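Local coordinates for GTPase activator-like protein (Chaetomium thermophilum, PDB 5HIU) that probably acts as a GTPase activator when whole, this chain being the N-terminal helical domain of the tuberous sclerosis complex protein TSC2, at residues G34-R39 with K66-P71; P141-W146 with A189-V194; I275-R278 with S284-R287; R294-N299 with N303-T308; L432-L437 with M452-R457. One frame throughout, in Å; residues are numbered along the deposited sequence.

Interaction 1 of 5, residues G34-R39 with K66-P71; sequences GHLSER and KDMIHP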
# COMPACT_ATOMS: atom_id res chain seq x y z
N GLY A 34 14.91 10.57 -45.27
CA GLY A 34 15.33 9.28 -45.81
C GLY A 34 14.15 8.37 -46.05
O GLY A 34 13.05 8.62 -45.54
N HIS A 35 14.34 7.31 -46.84
CA HIS A 35 13.36 6.24 -46.90
C HIS A 35 13.37 5.58 -45.53
O HIS A 35 14.38 5.60 -44.83
CB HIS A 35 13.69 5.23 -47.98
CG HIS A 35 13.81 5.82 -49.35
ND1 HIS A 35 12.77 6.46 -49.98
CD2 HIS A 35 14.85 5.84 -50.22
CE1 HIS A 35 13.16 6.86 -51.18
NE2 HIS A 35 14.42 6.50 -51.35
N LEU A 36 12.27 4.97 -45.13
CA LEU A 36 12.12 4.53 -43.75
C LEU A 36 13.34 3.79 -43.22
O LEU A 36 13.79 4.05 -42.10
CB LEU A 36 10.88 3.67 -43.58
CG LEU A 36 10.59 3.28 -42.13
CD1 LEU A 36 10.72 4.49 -41.21
CD2 LEU A 36 9.21 2.66 -41.98
N SER A 37 13.90 2.88 -44.00
CA SER A 37 15.06 2.13 -43.54
C SER A 37 16.24 3.06 -43.28
O SER A 37 17.10 2.77 -42.47
CB SER A 37 15.46 1.04 -44.54
OG SER A 37 16.26 1.57 -45.60
N GLU A 38 16.28 4.17 -43.99
CA GLU A 38 17.36 5.14 -43.83
C GLU A 38 17.14 5.88 -42.53
O GLU A 38 18.09 6.14 -41.80
CB GLU A 38 17.42 6.12 -45.00
CG GLU A 38 17.48 5.43 -46.36
CD GLU A 38 17.75 6.38 -47.51
OE1 GLU A 38 16.97 7.34 -47.70
OE2 GLU A 38 18.73 6.15 -48.25
N ARG A 39 15.88 6.19 -42.26
CA ARG A 39 15.48 6.89 -41.04
C ARG A 39 15.84 6.07 -39.81
O ARG A 39 16.32 6.61 -38.82
CB ARG A 39 13.98 7.19 -41.03
CG ARG A 39 13.48 8.01 -42.22
CD ARG A 39 12.01 8.32 -42.05
NE ARG A 39 11.83 9.32 -41.01
CZ ARG A 39 10.74 9.46 -40.25
NH1 ARG A 39 9.70 8.64 -40.40
NH2 ARG A 39 10.70 10.43 -39.33
N LYS A 66 9.64 11.71 -34.08
CA LYS A 66 8.46 11.36 -33.28
C LYS A 66 7.40 10.52 -33.98
O LYS A 66 6.72 9.71 -33.34
CB LYS A 66 7.82 12.59 -32.64
CG LYS A 66 7.33 13.64 -33.61
CD LYS A 66 7.14 14.96 -32.87
CE LYS A 66 6.83 16.12 -33.78
NZ LYS A 66 5.42 16.56 -33.61
N ASP A 67 7.26 10.70 -35.29
CA ASP A 67 6.30 9.90 -36.08
C ASP A 67 6.65 8.42 -36.14
O ASP A 67 5.75 7.59 -36.26
CB ASP A 67 6.18 10.44 -37.50
CG ASP A 67 7.45 10.27 -38.29
OD1 ASP A 67 7.65 9.20 -38.90
OD2 ASP A 67 8.27 11.20 -38.29
N MET A 68 7.93 8.08 -36.03
CA MET A 68 8.39 6.68 -36.10
C MET A 68 7.92 5.81 -34.91
O MET A 68 7.97 4.59 -34.99
CB MET A 68 9.92 6.62 -36.19
CG MET A 68 10.50 7.32 -37.40
SD MET A 68 12.30 7.42 -37.41
CE MET A 68 12.70 5.70 -37.79
N ILE A 69 7.48 6.46 -33.84
CA ILE A 69 6.92 5.82 -32.65
C ILE A 69 5.50 5.36 -32.87
O ILE A 69 4.97 4.60 -32.09
CB ILE A 69 6.91 6.85 -31.50
CG1 ILE A 69 8.33 7.24 -31.15
CG2 ILE A 69 6.21 6.35 -30.25
CD1 ILE A 69 9.25 6.09 -30.89
N HIS A 70 4.86 5.82 -33.94
CA HIS A 70 3.46 5.51 -34.16
C HIS A 70 3.29 4.00 -34.26
O HIS A 70 4.14 3.33 -34.84
CB HIS A 70 2.99 6.20 -35.44
CG HIS A 70 1.50 6.21 -35.60
ND1 HIS A 70 0.86 5.52 -36.60
CD2 HIS A 70 0.53 6.83 -34.89
CE1 HIS A 70 -0.44 5.71 -36.51
NE2 HIS A 70 -0.67 6.51 -35.47
N PRO A 71 2.20 3.47 -33.68
CA PRO A 71 2.07 2.00 -33.65
C PRO A 71 1.94 1.33 -35.02
O PRO A 71 2.15 0.13 -35.12
CB PRO A 71 0.79 1.76 -32.82
CG PRO A 71 0.48 3.06 -32.17
CD PRO A 71 1.04 4.13 -33.06
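L36, the first helical residue after the N-cap H35, makes the first, light contact: its CD1 lies 4.1 Å from M68 CE, the two side chains running past each other in opposite senses. E38 secures this start of helix 36-52 from inside the segment, its OE1 accepting the backbone N-H of H35 at 2.8 Å, which is one half of a capping box. R39 then carries most of the contact. With CG turned away from the carbonyl carbon (chi1 -57°) and a bend at chi3, its guanidinium is brought end-on to the carboxylate of D67. R39 NH1 binds D67 OD1 at 2.6 Å, in the guanidinium plane and nearly straight (170°), while R39 NH2 reaches D67 OD2 at 2.8 Å from a more tilted position. Both oxygens use their syn lone pairs, and the two planes are only 16° apart, so the pair fixes the rotation of both groups. M68 packs over one guanidinium face, with its CG 3.4 Å from R39 NH1, while its CE curls back to 3.8 Å from R39 CB. R39 NE is also bonded to the carbonyl oxygen of L31, and M68 touches S81 of helix 75-89. A bidentate salt bridge thus ties the start of one helix to the 3-10 turn that follows helix 59-65, within the row of stacked helices of an alpha-solenoid.

Interaction 2 of 5, residues P141-W146 with A189-V194; sequences PLLTLW and ALVKDV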
# COMPACT_ATOMS: atom_id res chain seq x y z
N PRO A 141 -3.12 11.80 -13.47
CA PRO A 141 -4.08 11.02 -14.22
C PRO A 141 -3.44 10.03 -15.17
O PRO A 141 -4.01 8.96 -15.41
CB PRO A 141 -4.84 12.09 -15.02
CG PRO A 141 -4.80 13.29 -14.13
CD PRO A 141 -3.43 13.24 -13.50
N LEU A 142 -2.28 10.39 -15.72
CA LEU A 142 -1.58 9.50 -16.60
C LEU A 142 -1.06 8.30 -15.83
O LEU A 142 -1.24 7.15 -16.27
CB LEU A 142 -0.43 10.20 -17.31
CG LEU A 142 0.38 9.18 -18.12
CD1 LEU A 142 -0.30 8.93 -19.45
CD2 LEU A 142 1.83 9.62 -18.30
N LEU A 143 -0.42 8.55 -14.68
CA LEU A 143 0.11 7.45 -13.85
C LEU A 143 -0.99 6.49 -13.45
O LEU A 143 -0.83 5.27 -13.49
CB LEU A 143 0.76 7.96 -12.57
CG LEU A 143 1.99 8.85 -12.77
CD1 LEU A 143 2.40 9.43 -11.43
CD2 LEU A 143 3.15 8.13 -13.42
N THR A 144 -2.13 7.04 -13.05
CA THR A 144 -3.25 6.23 -12.65
C THR A 144 -3.71 5.37 -13.81
O THR A 144 -4.06 4.21 -13.63
CB THR A 144 -4.39 7.11 -12.15
OG1 THR A 144 -3.94 7.82 -10.99
CG2 THR A 144 -5.64 6.26 -11.83
N LEU A 145 -3.70 5.93 -15.00
CA LEU A 145 -4.10 5.19 -16.18
C LEU A 145 -3.14 4.01 -16.37
O LEU A 145 -3.53 2.85 -16.42
CB LEU A 145 -4.09 6.12 -17.37
CG LEU A 145 -4.50 5.58 -18.74
CD1 LEU A 145 -5.64 4.58 -18.64
CD2 LEU A 145 -4.85 6.77 -19.63
N TRP A 146 -1.86 4.34 -16.43
CA TRP A 146 -0.82 3.36 -16.61
C TRP A 146 -0.79 2.25 -15.55
O TRP A 146 -0.37 1.13 -15.84
CB TRP A 146 0.52 4.10 -16.63
CG TRP A 146 0.81 4.76 -17.92
CD1 TRP A 146 -0.03 4.90 -18.99
CD2 TRP A 146 2.04 5.36 -18.29
NE1 TRP A 146 0.62 5.56 -20.00
CE2 TRP A 146 1.89 5.85 -19.59
CE3 TRP A 146 3.25 5.53 -17.64
CZ2 TRP A 146 2.90 6.50 -20.25
CZ3 TRP A 146 4.26 6.18 -18.29
CH2 TRP A 146 4.08 6.65 -19.59
N ALA A 189 7.50 2.40 -8.47
CA ALA A 189 8.61 3.27 -8.05
C ALA A 189 8.36 4.70 -8.55
O ALA A 189 8.51 5.64 -7.79
CB ALA A 189 9.95 2.75 -8.56
N LEU A 190 7.93 4.84 -9.80
CA LEU A 190 7.71 6.18 -10.37
C LEU A 190 6.59 6.92 -9.69
O LEU A 190 6.65 8.12 -9.53
CB LEU A 190 7.41 6.10 -11.87
CG LEU A 190 7.40 7.41 -12.64
CD1 LEU A 190 8.77 8.05 -12.61
CD2 LEU A 190 6.99 7.16 -14.07
N VAL A 191 5.54 6.19 -9.32
CA VAL A 191 4.38 6.80 -8.69
C VAL A 191 4.77 7.27 -7.29
O VAL A 191 4.41 8.36 -6.86
CB VAL A 191 3.22 5.80 -8.57
CG1 VAL A 191 2.09 6.38 -7.77
CG2 VAL A 191 2.71 5.38 -9.93
N LYS A 192 5.51 6.44 -6.57
CA LYS A 192 6.07 6.82 -5.27
C LYS A 192 6.87 8.15 -5.38
O LYS A 192 6.70 9.04 -4.57
CB LYS A 192 6.94 5.68 -4.74
CG LYS A 192 7.47 5.82 -3.34
CD LYS A 192 8.63 4.85 -3.10
CE LYS A 192 9.48 5.24 -1.89
NZ LYS A 192 10.50 4.21 -1.55
N ASP A 193 7.72 8.28 -6.40
CA ASP A 193 8.60 9.45 -6.52
C ASP A 193 7.88 10.73 -6.95
O ASP A 193 8.26 11.85 -6.55
CB ASP A 193 9.71 9.16 -7.51
CG ASP A 193 10.63 8.07 -7.01
OD1 ASP A 193 10.51 7.69 -5.83
OD2 ASP A 193 11.49 7.61 -7.79
N VAL A 194 6.85 10.57 -7.78
CA VAL A 194 6.10 11.71 -8.24
C VAL A 194 5.34 12.28 -7.06
O VAL A 194 5.27 13.48 -6.90
CB VAL A 194 5.23 11.33 -9.44
CG1 VAL A 194 4.31 12.48 -9.81
CG2 VAL A 194 6.13 11.01 -10.63
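L143 packs on L190, V191 and V194, and all three contacts are apolar; no other residue of 141-146 comes within contact of 189-194. A chi1 of -63° points the leucine side chain at helix 179-198, and the fork at CG gives each methyl its own partner. CD1 of L143 meets V194 tip to tip, 3.9 Å from CG1 of that valine. CD2 of L143 approaches CD2 of L190 at 4.0 Å, here with the two leucines crossing at about a right angle. Nearer the backbone, CB of L143 lies 4.2 Å from CG2 of V191, so the leucine fits among three neighbours on the facing surface of helix 179-198. As for the backbones, the segments run nearly antiparallel, at 158° with their axes 10.8 Å apart, and no hydrogen bond runs between them. Around the contact, V191 also touches L210 of helix 204-219, V194 packs on F140, and W146 turns to F115 in an edge-to-face pair. With all four touching residues buried and no polar bond spanning the gap, this inter-helix contact of the solenoid depends on dispersion and on the exclusion of water from branched side chains.

Interaction 3 of 5, residues I275-R278 with S284-R287; sequences IICR and STVR
No flat group stands between I276, C277 and T285: the guanidinium groups of R278 and R287 take no part, and R278 turns instead to Y331. What meets is two beta-branched side chains and a cysteine, at the tight turn between two successive helices, 266-277 and 281-294, of an alpha-solenoid. C277 and T285 are the residues whose CA atoms come nearest, 6.5 Å apart. T285 is the centre of the packing and offers a different branch to each partner. Its first torsion (chi1 -51°) sets OG1 opposite the carbonyl carbon and CG2 opposite the backbone N, so the hydroxyl is turned to I276 and the methyl to C277. I276 CG2 lies 3.6 Å from T285 OG1, with the two side chains crossing at about a right angle. This oxygen is already engaged, being hydrogen-bonded to the carbonyl oxygen of H281 one helical turn earlier, so a buried polar atom is satisfied within its own helix while its flank rests against a methyl group. The turn itself is braced by a bond between I276 O and S279 OG. Outside the pair, I276 packs on L248 and L255, T285 on I252, and C277 on L322, which brings helices 245-261 and 302-322 against the turn. On the cysteine side, SG of C277 comes to 3.9 Å from the CG2 methyl of T285.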
# COMPACT_ATOMS: atom_id res chain seq x y z
N ILE A 275 2.10 5.98 10.77
CA ILE A 275 2.08 7.33 10.23
C ILE A 275 0.64 7.82 10.25
O ILE A 275 0.34 8.87 10.84
CB ILE A 275 2.66 7.38 8.81
CG1 ILE A 275 4.17 7.18 8.88
CG2 ILE A 275 2.32 8.70 8.15
CD1 ILE A 275 4.80 6.63 7.62
N ILE A 276 -0.27 7.06 9.66
CA ILE A 276 -1.67 7.47 9.59
C ILE A 276 -2.25 7.74 10.99
O ILE A 276 -3.03 8.69 11.20
CB ILE A 276 -2.53 6.41 8.88
CG1 ILE A 276 -2.06 6.23 7.44
CG2 ILE A 276 -4.01 6.82 8.89
CD1 ILE A 276 -2.62 5.01 6.75
N CYS A 277 -1.89 6.88 11.94
CA CYS A 277 -2.41 6.97 13.30
C CYS A 277 -1.96 8.24 14.02
O CYS A 277 -2.74 8.86 14.75
CB CYS A 277 -2.00 5.75 14.11
SG CYS A 277 -3.14 4.38 13.84
N ARG A 278 -0.70 8.63 13.78
CA ARG A 278 -0.15 9.82 14.38
C ARG A 278 -0.53 11.11 13.64
O ARG A 278 0.09 12.15 13.85
CB ARG A 278 1.37 9.69 14.47
CG ARG A 278 1.82 8.64 15.47
CD ARG A 278 3.33 8.45 15.39
NE ARG A 278 3.67 7.73 14.17
CZ ARG A 278 4.81 7.83 13.51
NH1 ARG A 278 5.77 8.64 13.93
NH2 ARG A 278 5.00 7.11 12.40
N SER A 284 -10.10 9.40 13.60
CA SER A 284 -10.96 8.70 12.65
C SER A 284 -10.54 7.24 12.49
O SER A 284 -11.38 6.34 12.42
CB SER A 284 -10.94 9.42 11.30
OG SER A 284 -11.53 10.71 11.41
N THR A 285 -9.23 7.00 12.48
CA THR A 285 -8.69 5.64 12.37
C THR A 285 -9.11 4.74 13.53
O THR A 285 -9.50 3.59 13.31
CB THR A 285 -7.15 5.68 12.30
OG1 THR A 285 -6.75 6.62 11.28
CG2 THR A 285 -6.58 4.30 12.01
N VAL A 286 -9.02 5.25 14.75
CA VAL A 286 -9.45 4.48 15.93
C VAL A 286 -10.92 4.11 15.79
O VAL A 286 -11.32 2.95 15.97
CB VAL A 286 -9.25 5.29 17.23
CG1 VAL A 286 -9.92 4.62 18.41
CG2 VAL A 286 -7.77 5.45 17.53
N ARG A 287 -11.73 5.12 15.50
CA ARG A 287 -13.17 4.98 15.27
C ARG A 287 -13.48 3.93 14.20
O ARG A 287 -14.36 3.08 14.39
CB ARG A 287 -13.70 6.35 14.84
CG ARG A 287 -15.17 6.43 14.49
CD ARG A 287 -15.74 7.80 14.81
NE ARG A 287 -14.81 8.88 14.46
CZ ARG A 287 -14.84 9.58 13.33
NH1 ARG A 287 -15.76 9.36 12.39
NH2 ARG A 287 -13.93 10.54 13.13

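Interaction 4 of 5, residues R294-N299 with N303-T308; sequences RSYSPN and NREKDT
Y296 and T308 are brought together by two first torsions: the ring of Y296 swings out opposite its own backbone N (chi1 177°), and chi1 of -51° at T308 sends the CG2 methyl, rather than the hydroxyl, to meet it. The methyl arrives in the plane of the ring, at its edge, with T308 CG2 3.5 Å from Y296 CD1. At the far end of the ring, Y296 OH lies a loose 4.1 Å from CG of E305. Farther along the loop, N299 runs beside R304, both side chains pointing the same way. N299 ND2 sits 3.3 Å from R304 CB and 3.4 Å from R304 CG, so the amide nitrogen rests on the aliphatic base of the arginine, which bends at chi2 and carries its guanidinium onward. The other end of the N299 amide has a partner of its own: OD1 accepts the backbone N-H of D301, the bond of an Asx turn, which helps fix the amide's orientation. The backbone also touches E305, with N299 O 3.6 Å from E305 CB. The E305 carboxylate oxygen OE1 lies 3.5 Å from N299 O, but both are acceptors and no bond forms. Van der Waals packing therefore joins the two segments, mostly at the surface. Residues 295-299 form the link leaving helix 281-294 and fold back along the first turns of helix 302-322; between the segments, the carboxylate oxygen OD1 of D301 weakly accepts the N-H groups of N303 and R304 as that helix begins.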
# COMPACT_ATOMS: atom_id res chain seq x y z
N ARG A 294 -17.47 -2.87 16.31
CA ARG A 294 -18.83 -2.37 16.63
C ARG A 294 -19.83 -2.62 15.49
O ARG A 294 -20.85 -3.23 15.72
CB ARG A 294 -18.79 -0.87 16.98
N SER A 295 -19.53 -2.15 14.27
CA SER A 295 -20.30 -2.51 13.05
C SER A 295 -20.66 -3.99 12.95
O SER A 295 -21.73 -4.31 12.44
CB SER A 295 -19.54 -2.17 11.75
OG SER A 295 -18.83 -0.96 11.85
N TYR A 296 -19.76 -4.88 13.41
CA TYR A 296 -19.90 -6.31 13.13
C TYR A 296 -21.35 -6.79 13.37
O TYR A 296 -22.08 -6.25 14.20
CB TYR A 296 -18.87 -7.18 13.90
CG TYR A 296 -19.09 -8.66 13.64
CD1 TYR A 296 -18.76 -9.23 12.42
CD2 TYR A 296 -19.68 -9.48 14.59
CE1 TYR A 296 -19.00 -10.57 12.15
CE2 TYR A 296 -19.92 -10.82 14.33
CZ TYR A 296 -19.58 -11.37 13.11
OH TYR A 296 -19.84 -12.72 12.83
N SER A 297 -21.77 -7.78 12.59
CA SER A 297 -23.04 -8.46 12.85
C SER A 297 -22.99 -9.82 12.14
O SER A 297 -22.87 -9.87 10.91
CB SER A 297 -24.23 -7.61 12.38
OG SER A 297 -25.35 -7.81 13.21
N PRO A 298 -23.05 -10.91 12.93
CA PRO A 298 -23.02 -12.27 12.36
C PRO A 298 -24.05 -12.52 11.22
O PRO A 298 -25.26 -12.62 11.47
CB PRO A 298 -23.31 -13.17 13.59
CG PRO A 298 -23.07 -12.33 14.80
CD PRO A 298 -23.23 -10.90 14.40
N ASN A 299 -23.54 -12.62 9.99
CA ASN A 299 -24.36 -12.69 8.77
C ASN A 299 -24.51 -14.12 8.21
O ASN A 299 -23.51 -14.80 7.97
CB ASN A 299 -23.71 -11.81 7.68
CG ASN A 299 -24.65 -11.49 6.52
OD1 ASN A 299 -25.56 -12.26 6.18
ND2 ASN A 299 -24.43 -10.35 5.90
N ASN A 303 -19.99 -15.38 2.63
CA ASN A 303 -19.10 -14.43 1.93
C ASN A 303 -18.96 -13.12 2.74
O ASN A 303 -17.86 -12.57 2.86
CB ASN A 303 -19.58 -14.15 0.49
CG ASN A 303 -19.45 -15.37 -0.42
OD1 ASN A 303 -18.36 -15.89 -0.63
ND2 ASN A 303 -20.58 -15.81 -0.99
N ARG A 304 -20.08 -12.66 3.31
CA ARG A 304 -20.10 -11.49 4.20
C ARG A 304 -19.40 -11.83 5.51
O ARG A 304 -18.37 -11.24 5.83
CB ARG A 304 -21.53 -11.03 4.49
CG ARG A 304 -22.38 -10.73 3.27
CD ARG A 304 -21.94 -9.46 2.55
NE ARG A 304 -22.94 -9.07 1.55
CZ ARG A 304 -22.95 -7.91 0.89
NH1 ARG A 304 -22.03 -6.98 1.13
NH2 ARG A 304 -23.92 -7.68 0.00
N GLU A 305 -19.96 -12.78 6.27
CA GLU A 305 -19.40 -13.21 7.55
C GLU A 305 -17.87 -13.14 7.48
O GLU A 305 -17.24 -12.57 8.35
CB GLU A 305 -19.89 -14.62 7.96
CG GLU A 305 -19.81 -14.97 9.46
CD GLU A 305 -20.61 -16.24 9.85
OE1 GLU A 305 -21.03 -17.02 8.96
OE2 GLU A 305 -20.84 -16.49 11.06
N LYS A 306 -17.28 -13.68 6.42
CA LYS A 306 -15.83 -13.68 6.29
C LYS A 306 -15.28 -12.32 5.86
O LYS A 306 -14.22 -11.91 6.33
CB LYS A 306 -15.36 -14.74 5.30
CG LYS A 306 -14.18 -15.54 5.83
CD LYS A 306 -14.47 -17.02 5.70
CE LYS A 306 -13.48 -17.86 6.48
NZ LYS A 306 -13.07 -19.02 5.65
N ASP A 307 -15.99 -11.65 4.95
CA ASP A 307 -15.61 -10.30 4.54
C ASP A 307 -15.45 -9.38 5.75
O ASP A 307 -14.44 -8.69 5.87
CB ASP A 307 -16.63 -9.69 3.55
CG ASP A 307 -16.35 -10.05 2.10
OD1 ASP A 307 -15.16 -10.20 1.73
OD2 ASP A 307 -17.32 -10.17 1.32
N THR A 308 -16.43 -9.40 6.64
CA THR A 308 -16.36 -8.59 7.86
C THR A 308 -15.43 -9.16 8.93
O THR A 308 -14.81 -8.40 9.67
CB THR A 308 -17.76 -8.38 8.48
OG1 THR A 308 -18.67 -7.92 7.47
CG2 THR A 308 -17.70 -7.36 9.63

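Interaction 5 of 5, residues L432-L437 with M452-R457; sequences LRVENL and MKFLIR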
# COMPACT_ATOMS: atom_id res chain seq x y z
N LEU A 432 -2.16 -16.18 34.83
CA LEU A 432 -0.91 -15.91 35.52
C LEU A 432 -0.76 -14.42 35.83
O LEU A 432 -0.40 -14.05 36.94
CB LEU A 432 0.31 -16.42 34.74
CG LEU A 432 1.64 -16.39 35.51
CD1 LEU A 432 1.63 -17.32 36.71
CD2 LEU A 432 2.82 -16.73 34.62
N ARG A 433 -1.06 -13.59 34.84
CA ARG A 433 -0.93 -12.14 34.99
C ARG A 433 -1.92 -11.56 36.01
O ARG A 433 -1.54 -10.77 36.86
CB ARG A 433 -1.12 -11.44 33.65
CG ARG A 433 -0.96 -9.94 33.69
CD ARG A 433 0.38 -9.50 34.26
NE ARG A 433 0.52 -8.04 34.21
CZ ARG A 433 1.48 -7.34 34.82
NH1 ARG A 433 2.41 -7.96 35.54
NH2 ARG A 433 1.50 -6.02 34.71
N VAL A 434 -3.20 -11.94 35.90
CA VAL A 434 -4.23 -11.46 36.81
C VAL A 434 -3.93 -11.94 38.22
O VAL A 434 -4.15 -11.24 39.21
CB VAL A 434 -5.61 -11.99 36.40
CG1 VAL A 434 -6.64 -11.75 37.51
CG2 VAL A 434 -6.06 -11.34 35.10
N GLU A 435 -3.43 -13.16 38.28
CA GLU A 435 -2.95 -13.75 39.50
C GLU A 435 -1.82 -12.92 40.11
O GLU A 435 -1.83 -12.65 41.30
CB GLU A 435 -2.47 -15.15 39.17
CG GLU A 435 -1.97 -15.98 40.31
CD GLU A 435 -1.78 -17.42 39.89
OE1 GLU A 435 -2.77 -18.05 39.49
OE2 GLU A 435 -0.63 -17.90 39.95
N ASN A 436 -0.87 -12.52 39.28
CA ASN A 436 0.24 -11.69 39.73
C ASN A 436 -0.17 -10.32 40.19
O ASN A 436 0.42 -9.77 41.12
CB ASN A 436 1.29 -11.51 38.63
CG ASN A 436 2.23 -12.69 38.50
OD1 ASN A 436 2.48 -13.18 37.40
ND2 ASN A 436 2.78 -13.15 39.62
N LEU A 437 -1.16 -9.73 39.52
CA LEU A 437 -1.61 -8.39 39.85
C LEU A 437 -2.21 -8.36 41.24
O LEU A 437 -1.93 -7.46 42.02
CB LEU A 437 -2.63 -7.90 38.84
CG LEU A 437 -2.02 -7.46 37.50
CD1 LEU A 437 -3.11 -7.43 36.45
CD2 LEU A 437 -1.34 -6.10 37.57
N MET A 452 -10.68 -11.33 41.18
CA MET A 452 -10.94 -12.57 41.89
C MET A 452 -12.13 -13.34 41.33
O MET A 452 -12.04 -14.56 41.17
CB MET A 452 -11.13 -12.27 43.36
CG MET A 452 -9.81 -12.21 44.11
SD MET A 452 -9.39 -13.82 44.81
CE MET A 452 -7.62 -13.87 44.58
N LYS A 453 -13.22 -12.65 41.04
CA LYS A 453 -14.39 -13.30 40.46
C LYS A 453 -14.03 -13.98 39.14
O LYS A 453 -14.45 -15.12 38.88
CB LYS A 453 -15.52 -12.30 40.27
CG LYS A 453 -16.15 -11.87 41.58
CD LYS A 453 -17.16 -10.75 41.37
CE LYS A 453 -17.64 -10.17 42.69
NZ LYS A 453 -18.59 -9.05 42.49
N PHE A 454 -13.24 -13.28 38.32
CA PHE A 454 -12.78 -13.82 37.05
C PHE A 454 -12.01 -15.14 37.21
O PHE A 454 -12.29 -16.10 36.49
CB PHE A 454 -11.94 -12.79 36.27
CG PHE A 454 -11.11 -13.40 35.18
CD1 PHE A 454 -11.68 -13.75 33.97
CD2 PHE A 454 -9.77 -13.67 35.38
CE1 PHE A 454 -10.92 -14.34 32.97
CE2 PHE A 454 -9.00 -14.25 34.39
CZ PHE A 454 -9.58 -14.59 33.19
N LEU A 455 -11.04 -15.19 38.12
CA LEU A 455 -10.27 -16.41 38.34
C LEU A 455 -11.14 -17.59 38.79
O LEU A 455 -10.85 -18.75 38.46
CB LEU A 455 -9.16 -16.19 39.36
CG LEU A 455 -7.95 -15.35 38.92
CD1 LEU A 455 -7.60 -14.32 39.98
CD2 LEU A 455 -6.74 -16.21 38.60
N ILE A 456 -12.19 -17.31 39.55
CA ILE A 456 -13.11 -18.35 39.98
C ILE A 456 -13.85 -18.92 38.77
O ILE A 456 -14.05 -20.13 38.69
CB ILE A 456 -14.11 -17.85 41.05
CG1 ILE A 456 -13.38 -17.58 42.37
CG2 ILE A 456 -15.22 -18.87 41.27
CD1 ILE A 456 -14.16 -16.72 43.35
N ARG A 457 -14.25 -18.06 37.83
CA ARG A 457 -14.89 -18.53 36.58
C ARG A 457 -13.98 -19.47 35.80
O ARG A 457 -14.43 -20.49 35.27
CB ARG A 457 -15.25 -17.36 35.66
CG ARG A 457 -16.27 -16.36 36.20
CD ARG A 457 -16.23 -15.07 35.38
NE ARG A 457 -16.82 -13.93 36.09
CZ ARG A 457 -16.70 -12.65 35.73
NH1 ARG A 457 -16.01 -12.29 34.64
NH2 ARG A 457 -17.29 -11.70 36.46
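V434, F454 and L455 form the apolar contact between the last two helices of the modelled chain, 423-441 and 448-459, at the C-terminal end of the alpha-solenoid. The two helices form a hairpin whose segments run roughly antiparallel, at 144°, with their axes 10.4 Å apart. V434 is the residue that faces both partners, and each of its methyls has a different one. With CG1 opposite the backbone N (chi1 168°), that methyl lies beside L455, 3.7 Å from CD1 and 4.1 Å from CG of the leucine, as the two side chains slide past each other in opposite directions. CG2 of V434 turns to F454 and comes to 4.2 Å from CE2, meeting the phenylalanine at a slant. The other branch of L455 marks the margin of the contact: its CD2 stands 4.4 Å from CB of E435, touching only the aliphatic root of the glutamate. Helix 383-391 adds a third wall, since F386 stacks with F454 and also touches V434. Beside this packing, R457 forms a salt bridge to E383 at the start of helix 383-391, and R433 NE is bonded to the carbonyl oxygen of F366. Within the hairpin, F454 also packs on L430 and I431, and L455 on I438. Valine, leucine and phenylalanine meet here without a hydrogen bond across the two segments, so hydrophobic burial and fit of shape hold them together, while polar bonds such as that of R457 to E383 lie outside the apolar contact.

From the N terminus, the five contacts follow one another in series; none nests in or crosses another. Interaction 1 closes over 26 intervening residues and joins the start of helix 36-52 to the turn after helix 59-65; interaction 2 closes over 42, joining helices 139-163 and 179-198 nearer the middle of the chain. Interactions 3 and 4 are local: the first spans five residues between helices 266-277 and 281-294, the second three between the loop after helix 281-294 and helix 302-322. Interaction 5 closes the last hairpin, its centre about 82 Å from that of interaction 1. None of the five touches another; each ties elements close in the chain of the elongated solenoid.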